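Local coordinates for uncharacterized protein (Sus scrofa, PDB 5BNF), which is porcine CD38, a disulfide-rich member of the ADP-ribosyl cyclase family with a helical part and a parallel beta sheet, at residues V8-I13 / L109-K114; T74-K79 / K145-N150; Q156-G161 / W192-S197. All coordinates share one frame; numbering follows the deposited sequence.

Contact 1 (V8-I13 / L109-K114); sequences VDFQEI and LSWCGK
Phe-10 is the bump of this contact: its ring, at the start of helix 10-25, drops into a hollow made by Leu-109, the carbonyl of Ser-110 and Trp-111. CG stands trans to the backbone N (chi1 177°), which carries the ring off the helix toward the extended chain 109-114. CB of Trp-111 sits over one ring face in a CH-pi contact, 4.1 Å from the ring centroid and 16° off the normal. The two aromatic rings meet obliquely, their planes at 31°, with CE1 of Phe-10 coming 3.8 Å from CE3 of Trp-111. The same CE1 also lies 3.8 Å from CD2 of Leu-109, so this corner of the ring touches both a leucine methyl and the indole, which meet it from directions roughly at right angles. That methyl has a second neighbour on the helix, CG2 of Ile-13 at 4.0 Å, and thus sits between side chains almost one turn apart.

The indole continues past Phe-10 into an aromatic cluster. Phe-41 of helix 34-45 meets both Phe-10 and Trp-111 edge-to-face, and Phe-139 of helix 135-149 meets Trp-111 likewise, while the indole NE1 is hydrogen-bonded to Tyr-58. Just beyond, Cys-112 is tied to Cys-125 by a disulfide. The contact therefore seats a non-regular segment against the first turn of helix 10-25, with helices 34-45 and 135-149 packed around the indole.

Contact 2 (T74-K79 / K145-N150); sequences TVFWSK and KRFAEN
Strand 75-77 and the end of helix 135-149 run at 140° to each other, the axes of segments 75-77 and 145-149 coming within 10.6 Å at closest, so the backbones stay well separated and side chains bridge the gap. This is alpha/beta packing: the strand is an outermost member of the four-stranded parallel sheet of this ADP-ribosyl cyclase fold, and the helix leads, after a short turn, into strand 153-160 beside it.

Phe-147 does most of the work. Its CG lies trans to the backbone N (chi1 -169°), sending the ring from the helix toward the strand, where it meets Phe-76 in an offset edge-to-face pair. The edge of Phe-147 is turned to the face of Phe-76, with the planes at 81° and the centroids 5.5 Å apart. The closest carbons are CD2 of Phe-147 and CE1 of Phe-76, at 3.5 Å. The side chain of Thr-74 points back against that of Phe-147 and offers it a methyl, not its hydroxyl: CG2 lies 3.6 Å from CE2 of Phe-147.

Further along the Phe-76 ring, CZ reaches Ala-148, 4.1 Å from its CB, and Ala-148 CA lies at the ring edge. The small alanine lets the phenyl come close to the helix backbone. Phe-173 of helix 172-180 also meets the Phe-76 ring, so the ring touches two helices. On the helix itself, Arg-146 and Glu-149 form a salt bridge whose hydrogen bond, from NE of Arg-146 to OE1 of Glu-149, is nearly straight and lies in the guanidinium plane. A last detail concerns the strand backbone: the carbonyl O of Val-75 comes in at the edge of the Phe-147 ring, in its plane, 3.7 Å from CE2.

Contact 3 (Q156-G161 / W192-S197); sequences QVFLNG and WVIHDS
Phe-158 lays its ring alongside the indole of Trp-192 in an offset stack, the five-membered ring centroid 4.8 Å away and the planes at 28°. CD1 of Trp-192 sits over the phenyl face, toward its rim, 3.8 Å from CZ of Phe-158. Both side chains have CG trans to the carbonyl carbon, and with neighbouring positions in register they leave the sheet pointing the same way. CD1 of Ile-194 touches the edge of the phenyl ring, 4.0 Å from CD2 of Phe-158.

Beneath these side chains lies the parallel pairing of strands 153-160 and 186-194, joined through helix 172-180 as a beta-alpha-beta unit. Val-157 O accepts from Trp-192 N, Leu-159 gives its N to Trp-192 O and takes Ile-194 N at its O, and these three bonds are close to straight. The last rung, Gly-161 N to Ile-194 O at 2.8 Å, is bent to 138°.

Leu-159 and Val-193 point to the other face. There Val-193 CG1 comes 3.3 Å from Gly-161 CA, and the imidazole of His-195 packs against the same carbon, ND1 at 3.4 Å. ND1 itself is buried with no polar partner in the model, while NE2 is hydrogen-bonded to Glu-228.

In the fold
Contacts 2 and 3 share one parallel sheet: strand 75-77 of contact 2 lies next to strand 153-160 of contact 3, and their centres are about 16 Å apart. Backbone bonding probably joins them directly, with Phe-76 N and Gln-156 O 2.7 Å apart and Phe-76 O and Phe-158 N at the same distance. Contact 1 belongs to the helical part, its centre about 25 Å from that of contact 2 and about 34 Å from that of contact 3, on the opposite side of the chain's centre from contact 3. Helix 135-149 connects the regions: its first turn touches the indole of contact 1, through Phe-135 and Val-136, and its last turn faces the sheet in contact 2.

Contact 1 (V8-I13 / L109-K114)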
ATOM      1  N   VAL A   8       4.634 -13.645  15.141  1.00 39.63           N
ATOM      2  CA  VAL A   8       4.055 -14.459  16.201  1.00 44.05           C
ATOM      3  C   VAL A   8       2.704 -13.892  16.612  1.00 42.04           C
ATOM      4  O   VAL A   8       2.515 -12.677  16.638  1.00 43.76           O
ATOM      5  CB  VAL A   8       4.956 -14.496  17.446  1.00 43.45           C
ATOM      6  CG1 VAL A   8       4.303 -15.342  18.527  1.00 47.69           C
ATOM      7  CG2 VAL A   8       6.318 -15.061  17.084  1.00 53.31           C
ATOM      8  N   ASP A   9       1.770 -14.781  16.938  1.00 37.61           N
ATOM      9  CA  ASP A   9       0.434 -14.374  17.349  1.00 47.06           C
ATOM     10  C   ASP A   9      -0.245 -13.585  16.249  1.00 48.77           C
ATOM     11  O   ASP A   9      -1.117 -12.759  16.512  1.00 48.78           O
ATOM     12  CB  ASP A   9       0.505 -13.523  18.614  1.00 53.81           C
ATOM     13  CG  ASP A   9       1.188 -14.241  19.753  1.00 74.47           C
ATOM     14  OD1 ASP A   9       0.861 -15.426  19.988  1.00 70.89           O
ATOM     15  OD2 ASP A   9       2.048 -13.623  20.415  1.00 90.26           O
ATOM     16  N   PHE A  10       0.168 -13.850  15.016  1.00 46.24           N
ATOM     17  CA  PHE A  10      -0.379 -13.174  13.856  1.00 39.41           C
ATOM     18  C   PHE A  10      -1.897 -13.036  13.928  1.00 41.19           C
ATOM     19  O   PHE A  10      -2.439 -11.950  13.738  1.00 46.72           O
ATOM     20  CB  PHE A  10       0.006 -13.934  12.583  1.00 35.62           C
ATOM     21  CG  PHE A  10      -0.587 -13.349  11.340  1.00 30.07           C
ATOM     22  CD1 PHE A  10      -0.119 -12.142  10.837  1.00 23.87           C
ATOM     23  CD2 PHE A  10      -1.672 -13.959  10.718  1.00 31.46           C
ATOM     24  CE1 PHE A  10      -0.732 -11.548   9.738  1.00 31.04           C
ATOM     25  CE2 PHE A  10      -2.285 -13.368   9.620  1.00 29.36           C
ATOM     26  CZ  PHE A  10      -1.814 -12.160   9.132  1.00 16.34           C
ATOM     27  N   GLN A  11      -2.575 -14.143  14.206  1.00 43.59           N
ATOM     28  CA  GLN A  11      -4.031 -14.153  14.288  1.00 47.46           C
ATOM     29  C   GLN A  11      -4.598 -13.167  15.300  1.00 51.28           C
ATOM     30  O   GLN A  11      -5.482 -12.375  14.983  1.00 54.23           O
ATOM     31  CB  GLN A  11      -4.528 -15.557  14.619  1.00 45.10           C
ATOM     32  CG  GLN A  11      -4.276 -16.556  13.514  1.00 55.13           C
ATOM     33  CD  GLN A  11      -2.949 -17.268  13.654  1.00 53.39           C
ATOM     34  OE1 GLN A  11      -2.010 -16.764  14.277  1.00 46.44           O
ATOM     35  NE2 GLN A  11      -2.861 -18.452  13.060  1.00 67.85           N
ATOM     36  N   GLU A  12      -4.084 -13.222  16.519  1.00 48.80           N
ATOM     37  CA  GLU A  12      -4.542 -12.349  17.589  1.00 53.60           C
ATOM     38  C   GLU A  12      -4.326 -10.887  17.225  1.00 54.24           C
ATOM     39  O   GLU A  12      -5.194 -10.039  17.447  1.00 55.40           O
ATOM     40  CB  GLU A  12      -3.769 -12.668  18.860  1.00 63.86           C
ATOM     41  CG  GLU A  12      -3.345 -14.119  18.948  1.00 91.64           C
ATOM     42  CD  GLU A  12      -2.325 -14.352  20.035  1.00107.41           C
ATOM     43  OE1 GLU A  12      -1.766 -15.468  20.096  1.00106.82           O
ATOM     44  OE2 GLU A  12      -2.086 -13.415  20.828  1.00113.48           O
ATOM     45  N   ILE A  13      -3.158 -10.605  16.661  1.00 47.42           N
ATOM     46  CA  ILE A  13      -2.803  -9.249  16.277  1.00 44.57           C
ATOM     47  C   ILE A  13      -3.770  -8.608  15.290  1.00 48.64           C
ATOM     48  O   ILE A  13      -4.258  -7.505  15.537  1.00 54.64           O
ATOM     49  CB  ILE A  13      -1.380  -9.199  15.694  1.00 45.20           C
ATOM     50  CG1 ILE A  13      -0.374  -9.553  16.793  1.00 40.77           C
ATOM     51  CG2 ILE A  13      -1.096  -7.820  15.111  1.00 34.97           C
ATOM     52  CD1 ILE A  13       1.093  -9.423  16.380  1.00 30.47           C
ATOM     53  N   LEU A 109       3.411  -6.457   9.427  1.00 34.11           N
ATOM     54  CA  LEU A 109       3.365  -7.882   9.729  1.00 33.57           C
ATOM     55  C   LEU A 109       3.966  -8.779   8.644  1.00 31.79           C
ATOM     56  O   LEU A 109       4.173  -8.348   7.509  1.00 26.45           O
ATOM     57  CB  LEU A 109       1.916  -8.288   9.992  1.00 33.46           C
ATOM     58  CG  LEU A 109       1.290  -7.976  11.358  1.00 38.25           C
ATOM     59  CD1 LEU A 109       1.660  -6.598  11.854  1.00 24.24           C
ATOM     60  CD2 LEU A 109      -0.217  -8.120  11.225  1.00 36.65           C
ATOM     61  N   SER A 110       4.255 -10.023   9.017  1.00 30.28           N
ATOM     62  CA  SER A 110       4.803 -11.019   8.099  1.00 31.94           C
ATOM     63  C   SER A 110       3.980 -12.295   8.200  1.00 33.05           C
ATOM     64  O   SER A 110       3.664 -12.748   9.298  1.00 34.79           O
ATOM     65  CB  SER A 110       6.258 -11.337   8.446  1.00 41.00           C
ATOM     66  OG  SER A 110       7.131 -10.354   7.919  1.00 48.79           O
ATOM     67  N   TRP A 111       3.635 -12.885   7.061  1.00 30.82           N
ATOM     68  CA  TRP A 111       2.844 -14.104   7.087  1.00 21.22           C
ATOM     69  C   TRP A 111       3.033 -15.014   5.871  1.00 28.79           C
ATOM     70  O   TRP A 111       3.357 -14.563   4.773  1.00 21.09           O
ATOM     71  CB  TRP A 111       1.361 -13.745   7.241  1.00 19.68           C
ATOM     72  CG  TRP A 111       0.753 -13.028   6.057  1.00 28.57           C
ATOM     73  CD1 TRP A 111       0.147 -13.602   4.977  1.00 13.20           C
ATOM     74  CD2 TRP A 111       0.701 -11.610   5.835  1.00 16.41           C
ATOM     75  NE1 TRP A 111      -0.275 -12.637   4.100  1.00 21.51           N
ATOM     76  CE2 TRP A 111       0.052 -11.405   4.599  1.00 16.55           C
ATOM     77  CE3 TRP A 111       1.141 -10.497   6.556  1.00 18.39           C
ATOM     78  CZ2 TRP A 111      -0.172 -10.131   4.069  1.00 28.92           C
ATOM     79  CZ3 TRP A 111       0.918  -9.227   6.030  1.00 23.82           C
ATOM     80  CH2 TRP A 111       0.268  -9.056   4.799  1.00 26.39           C
ATOM     81  N   CYS A 112       2.847 -16.308   6.102  1.00 26.37           N
ATOM     82  CA  CYS A 112       2.940 -17.319   5.064  1.00 31.04           C
ATOM     83  C   CYS A 112       2.592 -18.662   5.668  1.00 36.59           C
ATOM     84  O   CYS A 112       2.877 -18.931   6.840  1.00 32.03           O
ATOM     85  CB  CYS A 112       4.332 -17.368   4.435  1.00 24.18           C
ATOM     86  SG  CYS A 112       5.693 -17.964   5.478  1.00 42.95           S
ATOM     87  N   GLY A 113       1.944 -19.495   4.866  1.00 33.02           N
ATOM     88  CA  GLY A 113       1.548 -20.800   5.337  1.00 34.12           C
ATOM     89  C   GLY A 113       2.532 -21.869   4.931  1.00 35.47           C
ATOM     90  O   GLY A 113       3.688 -21.583   4.624  1.00 30.95           O
ATOM     91  N   LYS A 114       2.051 -23.105   4.922  1.00 27.76           N
ATOM     92  CA  LYS A 114       2.871 -24.245   4.572  1.00 31.46           C
ATOM     93  C   LYS A 114       1.963 -25.429   4.238  1.00 33.85           C
ATOM     94  O   LYS A 114       1.014 -25.713   4.970  1.00 34.14           O
ATOM     95  CB  LYS A 114       3.769 -24.576   5.759  1.00 37.15           C
ATOM     96  CG  LYS A 114       4.634 -25.802   5.612  1.00 46.27           C
ATOM     97  CD  LYS A 114       5.501 -25.951   6.851  1.00 62.53           C
ATOM     98  CE  LYS A 114       6.344 -27.212   6.817  1.00 64.60           C
ATOM     99  NZ  LYS A 114       7.198 -27.302   8.029  1.00 68.23           N
TER

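Contact 2 (T74-K79 / K145-N150)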
ATOM      1  N   THR A  74      -6.857  10.917  -0.676  1.00 40.03           N
ATOM      2  CA  THR A  74      -5.873   9.888  -1.014  1.00 31.48           C
ATOM      3  C   THR A  74      -4.452  10.421  -1.138  1.00 27.58           C
ATOM      4  O   THR A  74      -4.166  11.294  -1.959  1.00 29.81           O
ATOM      5  CB  THR A  74      -6.229   9.193  -2.324  1.00 29.99           C
ATOM      6  OG1 THR A  74      -7.518   8.591  -2.198  1.00 28.10           O
ATOM      7  CG2 THR A  74      -5.213   8.125  -2.647  1.00 38.82           C
ATOM      8  N   VAL A  75      -3.562   9.859  -0.332  1.00 23.49           N
ATOM      9  CA  VAL A  75      -2.163  10.259  -0.320  1.00 20.93           C
ATOM     10  C   VAL A  75      -1.220   9.077  -0.495  1.00 31.09           C
ATOM     11  O   VAL A  75      -1.463   7.992   0.029  1.00 33.39           O
ATOM     12  CB  VAL A  75      -1.826  10.966   0.994  1.00 26.55           C
ATOM     13  CG1 VAL A  75      -0.357  11.321   1.036  1.00 23.03           C
ATOM     14  CG2 VAL A  75      -2.683  12.223   1.128  1.00 32.96           C
ATOM     15  N   PHE A  76      -0.141   9.306  -1.239  1.00 33.87           N
ATOM     16  CA  PHE A  76       0.872   8.288  -1.496  1.00 34.24           C
ATOM     17  C   PHE A  76       2.236   8.772  -1.012  1.00 43.22           C
ATOM     18  O   PHE A  76       2.553   9.962  -1.091  1.00 44.73           O
ATOM     19  CB  PHE A  76       0.970   7.994  -2.997  1.00 38.31           C
ATOM     20  CG  PHE A  76      -0.219   7.278  -3.561  1.00 26.74           C
ATOM     21  CD1 PHE A  76      -0.437   5.937  -3.279  1.00 30.22           C
ATOM     22  CD2 PHE A  76      -1.123   7.942  -4.379  1.00 33.47           C
ATOM     23  CE1 PHE A  76      -1.539   5.270  -3.810  1.00 40.41           C
ATOM     24  CE2 PHE A  76      -2.230   7.277  -4.913  1.00 16.56           C
ATOM     25  CZ  PHE A  76      -2.435   5.944  -4.628  1.00 23.44           C
ATOM     26  N   TRP A  77       3.040   7.843  -0.509  1.00 36.64           N
ATOM     27  CA  TRP A  77       4.387   8.155  -0.047  1.00 45.50           C
ATOM     28  C   TRP A  77       5.294   7.158  -0.748  1.00 47.80           C
ATOM     29  O   TRP A  77       5.068   5.953  -0.674  1.00 59.27           O
ATOM     30  CB  TRP A  77       4.494   7.975   1.462  1.00 52.33           C
ATOM     31  CG  TRP A  77       3.846   6.724   1.916  1.00 81.05           C
ATOM     32  CD1 TRP A  77       2.539   6.567   2.262  1.00 79.80           C
ATOM     33  CD2 TRP A  77       4.440   5.423   1.983  1.00 94.29           C
ATOM     34  NE1 TRP A  77       2.278   5.249   2.537  1.00 87.28           N
ATOM     35  CE2 TRP A  77       3.428   4.524   2.372  1.00 95.76           C
ATOM     36  CE3 TRP A  77       5.731   4.927   1.747  1.00 99.38           C
ATOM     37  CZ2 TRP A  77       3.660   3.155   2.532  1.00102.40           C
ATOM     38  CZ3 TRP A  77       5.962   3.565   1.903  1.00100.96           C
ATOM     39  CH2 TRP A  77       4.930   2.696   2.293  1.00100.44           C
ATOM     40  N   SER A  78       6.300   7.640  -1.461  1.00 40.01           N
ATOM     41  CA  SER A  78       7.181   6.712  -2.145  1.00 53.24           C
ATOM     42  C   SER A  78       8.604   6.807  -1.626  1.00 61.64           C
ATOM     43  O   SER A  78       9.338   7.743  -1.942  1.00 58.06           O
ATOM     44  CB  SER A  78       7.158   6.949  -3.653  1.00 46.60           C
ATOM     45  OG  SER A  78       7.708   5.830  -4.329  1.00 50.35           O
ATOM     46  N   LYS A  79       8.964   5.823  -0.807  1.00 75.91           N
ATOM     47  CA  LYS A  79      10.285   5.708  -0.199  1.00 89.94           C
ATOM     48  C   LYS A  79      10.653   6.836   0.768  1.00 96.76           C
ATOM     49  O   LYS A  79      11.813   7.003   1.138  1.00 96.57           O
ATOM     50  CB  LYS A  79      11.351   5.571  -1.289  1.00 91.89           C
ATOM     51  CG  LYS A  79      12.657   4.989  -0.773  1.00103.92           C
ATOM     52  CD  LYS A  79      12.413   3.724   0.054  1.00 99.63           C
ATOM     53  CE  LYS A  79      12.831   3.900   1.510  1.00 91.95           C
ATOM     54  NZ  LYS A  79      14.305   4.036   1.678  1.00 85.64           N
ATOM     55  N   LYS A 145      -3.046  -1.432  -5.603  1.00 29.96           N
ATOM     56  CA  LYS A 145      -3.782  -1.331  -6.852  1.00 31.14           C
ATOM     57  C   LYS A 145      -5.208  -0.860  -6.595  1.00 31.22           C
ATOM     58  O   LYS A 145      -5.692   0.047  -7.262  1.00 31.95           O
ATOM     59  CB  LYS A 145      -3.815  -2.677  -7.569  1.00 27.49           C
ATOM     60  CG  LYS A 145      -4.634  -2.653  -8.843  1.00 27.61           C
ATOM     61  CD  LYS A 145      -3.801  -3.081 -10.034  1.00 33.75           C
ATOM     62  CE  LYS A 145      -4.467  -4.227 -10.776  1.00 51.00           C
ATOM     63  NZ  LYS A 145      -4.587  -5.452  -9.932  1.00 46.62           N
ATOM     64  N   ARG A 146      -5.879  -1.487  -5.635  1.00 31.40           N
ATOM     65  CA  ARG A 146      -7.254  -1.115  -5.295  1.00 41.53           C
ATOM     66  C   ARG A 146      -7.317   0.324  -4.798  1.00 37.42           C
ATOM     67  O   ARG A 146      -8.166   1.096  -5.228  1.00 44.43           O
ATOM     68  CB  ARG A 146      -7.814  -2.034  -4.203  1.00 38.35           C
ATOM     69  CG  ARG A 146      -8.186  -3.436  -4.659  1.00 64.81           C
ATOM     70  CD  ARG A 146      -9.389  -3.421  -5.583  1.00 63.90           C
ATOM     71  NE  ARG A 146      -9.035  -3.766  -6.954  1.00 67.94           N
ATOM     72  CZ  ARG A 146      -8.957  -5.007  -7.420  1.00 64.49           C
ATOM     73  NH1 ARG A 146      -8.621  -5.220  -8.686  1.00 61.02           N
ATOM     74  NH2 ARG A 146      -9.229  -6.035  -6.623  1.00 67.80           N
ATOM     75  N   PHE A 147      -6.411   0.671  -3.886  1.00 39.87           N
ATOM     76  CA  PHE A 147      -6.347   2.008  -3.308  1.00 38.62           C
ATOM     77  C   PHE A 147      -6.242   3.069  -4.403  1.00 36.52           C
ATOM     78  O   PHE A 147      -6.875   4.111  -4.322  1.00 37.42           O
ATOM     79  CB  PHE A 147      -5.143   2.098  -2.359  1.00 30.32           C
ATOM     80  CG  PHE A 147      -5.113   3.347  -1.503  1.00 38.11           C
ATOM     81  CD1 PHE A 147      -6.126   3.607  -0.586  1.00 41.67           C
ATOM     82  CD2 PHE A 147      -4.036   4.231  -1.574  1.00 27.81           C
ATOM     83  CE1 PHE A 147      -6.069   4.725   0.253  1.00 22.24           C
ATOM     84  CE2 PHE A 147      -3.971   5.350  -0.742  1.00 37.15           C
ATOM     85  CZ  PHE A 147      -4.990   5.595   0.176  1.00 38.16           C
ATOM     86  N   ALA A 148      -5.457   2.790  -5.436  1.00 38.65           N
ATOM     87  CA  ALA A 148      -5.277   3.737  -6.533  1.00 34.78           C
ATOM     88  C   ALA A 148      -6.505   3.808  -7.429  1.00 41.45           C
ATOM     89  O   ALA A 148      -6.881   4.886  -7.900  1.00 41.36           O
ATOM     90  CB  ALA A 148      -4.053   3.354  -7.354  1.00 18.02           C
ATOM     91  N   GLU A 149      -7.132   2.660  -7.659  1.00 37.03           N
ATOM     92  CA  GLU A 149      -8.312   2.604  -8.504  1.00 40.00           C
ATOM     93  C   GLU A 149      -9.509   3.343  -7.890  1.00 43.16           C
ATOM     94  O   GLU A 149     -10.326   3.898  -8.614  1.00 50.72           O
ATOM     95  CB  GLU A 149      -8.683   1.145  -8.781  1.00 40.48           C
ATOM     96  CG  GLU A 149      -7.601   0.348  -9.492  1.00 47.20           C
ATOM     97  CD  GLU A 149      -8.026  -1.092  -9.789  1.00 58.76           C
ATOM     98  OE1 GLU A 149      -8.544  -1.761  -8.873  1.00 51.69           O
ATOM     99  OE2 GLU A 149      -7.839  -1.562 -10.933  1.00 48.85           O
ATOM    100  N   ASN A 150      -9.600   3.358  -6.564  1.00 36.75           N
ATOM    101  CA  ASN A 150     -10.704   4.021  -5.877  1.00 43.51           C
ATOM    102  C   ASN A 150     -10.424   5.480  -5.539  1.00 47.42           C
ATOM    103  O   ASN A 150     -11.211   6.120  -4.834  1.00 47.26           O
ATOM    104  CB  ASN A 150     -11.052   3.288  -4.575  1.00 49.19           C
ATOM    105  CG  ASN A 150     -11.490   1.854  -4.803  1.00 63.59           C
ATOM    106  OD1 ASN A 150     -12.295   1.569  -5.690  1.00 58.62           O
ATOM    107  ND2 ASN A 150     -10.977   0.944  -3.982  1.00 65.32           N
TER

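Contact 3 (Q156-G161 / W192-S197)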
ATOM      1  N   GLN A 156      -2.374  13.002  -3.932  1.00 25.27           N
ATOM      2  CA  GLN A 156      -1.061  13.514  -3.592  1.00 26.59           C
ATOM      3  C   GLN A 156      -0.043  12.400  -3.415  1.00 25.07           C
ATOM      4  O   GLN A 156      -0.393  11.256  -3.117  1.00 27.40           O
ATOM      5  CB  GLN A 156      -1.130  14.310  -2.286  1.00 19.72           C
ATOM      6  CG  GLN A 156      -2.018  15.524  -2.320  1.00 34.47           C
ATOM      7  CD  GLN A 156      -2.098  16.198  -0.964  1.00 33.74           C
ATOM      8  OE1 GLN A 156      -2.901  15.826  -0.119  1.00 30.65           O
ATOM      9  NE2 GLN A 156      -1.239  17.181  -0.746  1.00 35.51           N
ATOM     10  N   VAL A 157       1.227  12.743  -3.593  1.00 30.13           N
ATOM     11  CA  VAL A 157       2.300  11.784  -3.405  1.00 31.62           C
ATOM     12  C   VAL A 157       3.492  12.539  -2.855  1.00 30.29           C
ATOM     13  O   VAL A 157       3.831  13.610  -3.357  1.00 38.36           O
ATOM     14  CB  VAL A 157       2.687  11.081  -4.726  1.00 42.08           C
ATOM     15  CG1 VAL A 157       3.172  12.095  -5.743  1.00 54.89           C
ATOM     16  CG2 VAL A 157       3.755  10.028  -4.455  1.00 34.52           C
ATOM     17  N   PHE A 158       4.102  12.008  -1.797  1.00 29.61           N
ATOM     18  CA  PHE A 158       5.272  12.649  -1.200  1.00 34.58           C
ATOM     19  C   PHE A 158       6.535  11.909  -1.620  1.00 28.25           C
ATOM     20  O   PHE A 158       6.620  10.687  -1.515  1.00 38.96           O
ATOM     21  CB  PHE A 158       5.162  12.690   0.333  1.00 31.37           C
ATOM     22  CG  PHE A 158       4.069  13.593   0.837  1.00 32.25           C
ATOM     23  CD1 PHE A 158       2.735  13.259   0.664  1.00 38.28           C
ATOM     24  CD2 PHE A 158       4.379  14.795   1.464  1.00 43.04           C
ATOM     25  CE1 PHE A 158       1.725  14.113   1.110  1.00 42.56           C
ATOM     26  CE2 PHE A 158       3.376  15.649   1.910  1.00 38.75           C
ATOM     27  CZ  PHE A 158       2.049  15.307   1.733  1.00 40.71           C
ATOM     28  N   LEU A 159       7.511  12.664  -2.105  1.00 29.09           N
ATOM     29  CA  LEU A 159       8.760  12.097  -2.566  1.00 32.78           C
ATOM     30  C   LEU A 159       9.922  12.712  -1.808  1.00 37.59           C
ATOM     31  O   LEU A 159       9.792  13.792  -1.229  1.00 40.92           O
ATOM     32  CB  LEU A 159       8.908  12.344  -4.066  1.00 30.62           C
ATOM     33  CG  LEU A 159       7.688  11.905  -4.881  1.00 23.22           C
ATOM     34  CD1 LEU A 159       7.858  12.300  -6.339  1.00 20.68           C
ATOM     35  CD2 LEU A 159       7.512  10.404  -4.739  1.00 21.73           C
ATOM     36  N   ASN A 160      11.053  12.014  -1.828  1.00 39.31           N
ATOM     37  CA  ASN A 160      12.255  12.435  -1.126  1.00 36.91           C
ATOM     38  C   ASN A 160      13.264  13.164  -1.998  1.00 36.64           C
ATOM     39  O   ASN A 160      13.934  12.560  -2.832  1.00 38.75           O
ATOM     40  CB  ASN A 160      12.916  11.217  -0.490  1.00 39.52           C
ATOM     41  CG  ASN A 160      14.135  11.574   0.317  1.00 51.60           C
ATOM     42  OD1 ASN A 160      14.353  12.778   0.563  1.00 61.35           O
ATOM     43  ND2 ASN A 160      14.872  10.648   0.714  1.00 56.59           N
ATOM     44  N   GLY A 161      13.382  14.469  -1.783  1.00 34.03           N
ATOM     45  CA  GLY A 161      14.313  15.261  -2.559  1.00 33.87           C
ATOM     46  C   GLY A 161      15.771  15.019  -2.214  1.00 42.33           C
ATOM     47  O   GLY A 161      16.658  15.540  -2.893  1.00 43.79           O
ATOM     48  N   TRP A 192       4.869  16.378  -3.931  1.00 42.87           N
ATOM     49  CA  TRP A 192       5.627  17.219  -3.010  1.00 36.05           C
ATOM     50  C   TRP A 192       7.003  16.591  -2.838  1.00 36.00           C
ATOM     51  O   TRP A 192       7.116  15.435  -2.423  1.00 37.81           O
ATOM     52  CB  TRP A 192       4.954  17.305  -1.626  1.00 42.32           C
ATOM     53  CG  TRP A 192       3.538  17.824  -1.615  1.00 33.40           C
ATOM     54  CD1 TRP A 192       2.391  17.081  -1.611  1.00 35.61           C
ATOM     55  CD2 TRP A 192       3.124  19.196  -1.631  1.00 20.84           C
ATOM     56  NE1 TRP A 192       1.288  17.905  -1.625  1.00 25.19           N
ATOM     57  CE2 TRP A 192       1.712  19.208  -1.639  1.00 33.65           C
ATOM     58  CE3 TRP A 192       3.810  20.416  -1.643  1.00 41.67           C
ATOM     59  CZ2 TRP A 192       0.972  20.394  -1.656  1.00 45.23           C
ATOM     60  CZ3 TRP A 192       3.075  21.596  -1.659  1.00 31.92           C
ATOM     61  CH2 TRP A 192       1.670  21.574  -1.666  1.00 44.61           C
ATOM     62  N   VAL A 193       8.047  17.338  -3.177  1.00 29.77           N
ATOM     63  CA  VAL A 193       9.405  16.844  -3.012  1.00 34.31           C
ATOM     64  C   VAL A 193       9.934  17.502  -1.741  1.00 45.45           C
ATOM     65  O   VAL A 193      10.044  18.730  -1.657  1.00 37.32           O
ATOM     66  CB  VAL A 193      10.300  17.210  -4.218  1.00 31.77           C
ATOM     67  CG1 VAL A 193      11.714  16.725  -3.987  1.00 27.13           C
ATOM     68  CG2 VAL A 193       9.751  16.578  -5.480  1.00 33.11           C
ATOM     69  N   ILE A 194      10.241  16.674  -0.749  1.00 43.62           N
ATOM     70  CA  ILE A 194      10.720  17.159   0.535  1.00 41.12           C
ATOM     71  C   ILE A 194      12.223  17.335   0.561  1.00 47.57           C
ATOM     72  O   ILE A 194      12.971  16.444   0.162  1.00 52.83           O
ATOM     73  CB  ILE A 194      10.335  16.197   1.666  1.00 37.61           C
ATOM     74  CG1 ILE A 194       8.924  15.658   1.437  1.00 33.75           C
ATOM     75  CG2 ILE A 194      10.413  16.916   2.996  1.00 35.05           C
ATOM     76  CD1 ILE A 194       7.878  16.731   1.263  1.00 39.60           C
ATOM     77  N   HIS A 195      12.659  18.496   1.036  1.00 53.24           N
ATOM     78  CA  HIS A 195      14.078  18.808   1.134  1.00 62.22           C
ATOM     79  C   HIS A 195      14.452  19.145   2.570  1.00 71.83           C
ATOM     80  O   HIS A 195      13.682  19.775   3.294  1.00 73.46           O
ATOM     81  CB  HIS A 195      14.440  20.005   0.249  1.00 48.91           C
ATOM     82  CG  HIS A 195      14.301  19.745  -1.216  1.00 58.47           C
ATOM     83  ND1 HIS A 195      14.739  18.582  -1.811  1.00 62.34           N
ATOM     84  CD2 HIS A 195      13.810  20.516  -2.214  1.00 58.54           C
ATOM     85  CE1 HIS A 195      14.523  18.647  -3.111  1.00 59.22           C
ATOM     86  NE2 HIS A 195      13.962  19.811  -3.383  1.00 63.91           N
ATOM     87  N   ASP A 196      15.642  18.720   2.970  1.00 83.03           N
ATOM     88  CA  ASP A 196      16.155  18.997   4.303  1.00 92.14           C
ATOM     89  C   ASP A 196      16.923  20.310   4.243  1.00 99.26           C
ATOM     90  O   ASP A 196      17.814  20.470   3.409  1.00101.19           O
ATOM     91  CB  ASP A 196      17.096  17.878   4.741  1.00 86.09           C
ATOM     92  CG  ASP A 196      16.378  16.767   5.466  1.00 93.57           C
ATOM     93  OD1 ASP A 196      15.238  16.438   5.079  1.00 88.94           O
ATOM     94  OD2 ASP A 196      16.960  16.217   6.420  1.00 92.85           O
ATOM     95  N   SER A 197      16.583  21.253   5.113  1.00103.42           N
ATOM     96  CA  SER A 197      17.287  22.527   5.119  1.00105.47           C
ATOM     97  C   SER A 197      18.774  22.250   5.342  1.00106.82           C
ATOM     98  O   SER A 197      19.624  23.098   5.067  1.00103.82           O
ATOM     99  CB  SER A 197      16.744  23.428   6.231  1.00104.25           C
ATOM    100  OG  SER A 197      17.169  24.767   6.048  1.00106.59           O
TER